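Local coordinates for protein G/U mismatch-specific DNA glycosylase (Deinococcus radiodurans, PDB 2C2Q) that is a mismatch-specific DNA glycosylase of the uracil-DNA glycosylase superfamily, with an alpha/beta fold built round a central, mostly parallel sheet, at residues G25-L30 / D178-L183. The protein carries 1 engineered substitution. Numbering follows the deposited sequence.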
loop_
_atom_site.group_PDB
_atom_site.type_symbol
_atom_site.label_atom_id
_atom_site.label_comp_id
_atom_site.label_asym_id
_atom_site.label_seq_id
_atom_site.Cartn_x
_atom_site.Cartn_y
_atom_site.Cartn_z
ATOM N N GLY A 25 -9.697 -11.729 -3.857
ATOM C CA GLY A 25 -8.874 -12.307 -4.954
ATOM C C GLY A 25 -7.700 -11.477 -5.466
ATOM O O GLY A 25 -7.151 -11.756 -6.543
ATOM N N LEU A 26 -7.325 -10.403 -4.761
ATOM C CA LEU A 26 -6.232 -9.574 -5.236
ATOM C C LEU A 26 -4.893 -10.228 -4.918
ATOM O O LEU A 26 -4.775 -10.870 -3.906
ATOM C CB LEU A 26 -6.241 -8.173 -4.597
ATOM C CG LEU A 26 -7.403 -7.243 -5.089
ATOM C CD1 LEU A 26 -7.411 -6.068 -4.067
ATOM C CD2 LEU A 26 -7.197 -6.730 -6.435
ATOM N N THR A 27 -3.960 -9.988 -5.811
ATOM C CA THR A 27 -2.564 -10.426 -5.585
ATOM C C THR A 27 -1.831 -9.553 -4.548
ATOM O O THR A 27 -1.046 -10.052 -3.695
ATOM C CB THR A 27 -1.795 -10.505 -6.913
ATOM O OG1 THR A 27 -2.501 -11.365 -7.850
ATOM C CG2 THR A 27 -0.475 -11.237 -6.650
ATOM N N LEU A 28 -2.066 -8.256 -4.579
ATOM C CA LEU A 28 -1.231 -7.375 -3.821
ATOM C C LEU A 28 -2.055 -6.131 -3.430
ATOM O O LEU A 28 -2.618 -5.491 -4.309
ATOM C CB LEU A 28 -0.056 -6.911 -4.699
ATOM C CG LEU A 28 0.765 -5.650 -4.236
ATOM C CD1 LEU A 28 1.415 -5.927 -2.863
ATOM C CD2 LEU A 28 1.808 -5.243 -5.288
ATOM N N VAL A 29 -2.058 -5.818 -2.147
ATOM C CA VAL A 29 -2.569 -4.510 -1.726
ATOM C C VAL A 29 -1.415 -3.681 -1.158
ATOM O O VAL A 29 -0.710 -4.122 -0.233
ATOM C CB VAL A 29 -3.650 -4.705 -0.659
ATOM C CG1 VAL A 29 -4.060 -3.368 0.024
ATOM C CG2 VAL A 29 -4.878 -5.480 -1.230
ATOM N N LEU A 30 -1.308 -2.463 -1.675
ATOM C CA LEU A 30 -0.224 -1.504 -1.329
ATOM C C LEU A 30 -0.825 -0.516 -0.341
ATOM O O LEU A 30 -1.847 0.134 -0.645
ATOM C CB LEU A 30 0.301 -0.796 -2.553
ATOM C CG LEU A 30 1.111 -1.775 -3.440
ATOM C CD1 LEU A 30 0.864 -1.417 -4.932
ATOM C CD2 LEU A 30 2.636 -1.760 -2.949
ATOM N N ASP A 178 8.452 -9.102 -9.057
ATOM C CA ASP A 178 8.813 -10.458 -9.502
ATOM C C ASP A 178 7.921 -11.460 -8.815
ATOM O O ASP A 178 7.462 -12.427 -9.457
ATOM C CB ASP A 178 10.222 -10.737 -9.020
ATOM C CG ASP A 178 11.265 -10.034 -9.858
ATOM O OD1 ASP A 178 10.943 -9.444 -10.948
ATOM O OD2 ASP A 178 12.435 -10.057 -9.477
ATOM N N ARG A 179 7.733 -11.252 -7.513
ATOM C CA ARG A 179 6.846 -12.083 -6.673
ATOM C C ARG A 179 5.378 -12.080 -7.136
ATOM O O ARG A 179 4.718 -13.139 -7.134
ATOM C CB ARG A 179 6.917 -11.675 -5.213
ATOM C CG ARG A 179 6.034 -12.554 -4.303
ATOM C CD ARG A 179 6.455 -14.037 -4.302
ATOM N NE ARG A 179 5.628 -14.816 -3.411
ATOM C CZ ARG A 179 5.223 -16.065 -3.676
ATOM N NH1 ARG A 179 5.608 -16.676 -4.798
ATOM N NH2 ARG A 179 4.442 -16.691 -2.808
ATOM N N VAL A 180 4.883 -10.908 -7.539
ATOM C CA VAL A 180 3.541 -10.790 -8.106
ATOM C C VAL A 180 3.456 -11.532 -9.458
ATOM O O VAL A 180 2.500 -12.303 -9.703
ATOM C CB VAL A 180 3.099 -9.291 -8.219
ATOM C CG1 VAL A 180 1.871 -9.127 -9.125
ATOM C CG2 VAL A 180 2.859 -8.749 -6.844
ATOM N N ARG A 181 4.451 -11.300 -10.325
ATOM C CA ARG A 181 4.580 -12.051 -11.585
ATOM C C ARG A 181 4.560 -13.572 -11.341
ATOM O O ARG A 181 3.875 -14.318 -12.029
ATOM C CB ARG A 181 5.919 -11.652 -12.205
ATOM C CG ARG A 181 6.149 -11.968 -13.664
ATOM C CD ARG A 181 7.237 -11.005 -14.268
ATOM N NE ARG A 181 6.837 -9.600 -14.072
ATOM C CZ ARG A 181 7.458 -8.676 -13.296
ATOM N NH1 ARG A 181 8.590 -8.931 -12.616
ATOM N NH2 ARG A 181 6.930 -7.456 -13.205
ATOM N N GLU A 182 5.322 -14.007 -10.352
ATOM C CA GLU A 182 5.452 -15.422 -9.982
ATOM C C GLU A 182 4.118 -16.004 -9.480
ATOM O O GLU A 182 3.763 -17.149 -9.766
ATOM C CB GLU A 182 6.470 -15.489 -8.867
ATOM C CG GLU A 182 6.702 -16.833 -8.221
ATOM C CD GLU A 182 7.851 -16.806 -7.222
ATOM O OE1 GLU A 182 8.813 -17.605 -7.391
ATOM O OE2 GLU A 182 7.826 -16.021 -6.250
ATOM N N LEU A 183 3.392 -15.222 -8.693
ATOM C CA LEU A 183 2.088 -15.684 -8.203
ATOM C C LEU A 183 1.074 -15.760 -9.335
ATOM O O LEU A 183 0.370 -16.762 -9.462
ATOM C CB LEU A 183 1.574 -14.766 -7.090
ATOM C CG LEU A 183 2.159 -15.029 -5.717
ATOM C CD1 LEU A 183 1.876 -13.825 -4.792
ATOM C CD2 LEU A 183 1.653 -16.365 -5.103
#
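T27 touches segment 178-183 of the C-terminal helix through its CG2 methyl, a worked example of how a threonine just before a strand can divide its two branches between apolar and polar partners. CG2 of T27 sits between two residues nearly one helical turn apart, 4.0 Å from CG1 of V180 and 4.0 Å from CD1 of L183. Both branches end on helix 171-188: with chi1 at -55°, CG2 lies anti to the backbone N and goes to V180 and L183, while OG1, beside that N, hydrogen-bonds to R184 NH1. The side chains of T27 and L183 run past each other in opposite senses, bringing CB of L183 to 4.1 Å from the same methyl.

The other methyl of V180 serves the first residue of the strand. Its CG2 touches L28 twice, at CD2 (4.0 Å) and at CB (4.1 Å), the two side chains crossing at about a right angle. V180 thus spans both residues, one methyl for each. The contact between the two segments is modest in area, 162 Å² summed over both sides, and wholly van der Waals.

Behind it, L183 is backed by R179, whose guanidinium lies with one face over CG of L183, 3.8 Å from the plane. That arginine is tied to E182 by NH1 to OE2 (2.7 Å) and to E153 by NE.

L62 also packs on V180, and L176 from the preceding part of the helix reaches L28. Strand 28-32 runs parallel between strands 80-84 and 117-120. L28 also touches L80, I117 and A119, and L183 reaches I117: helix-on-sheet packing of an alpha/beta fold, the last helix lying on a face of the mixed, mostly parallel sheet.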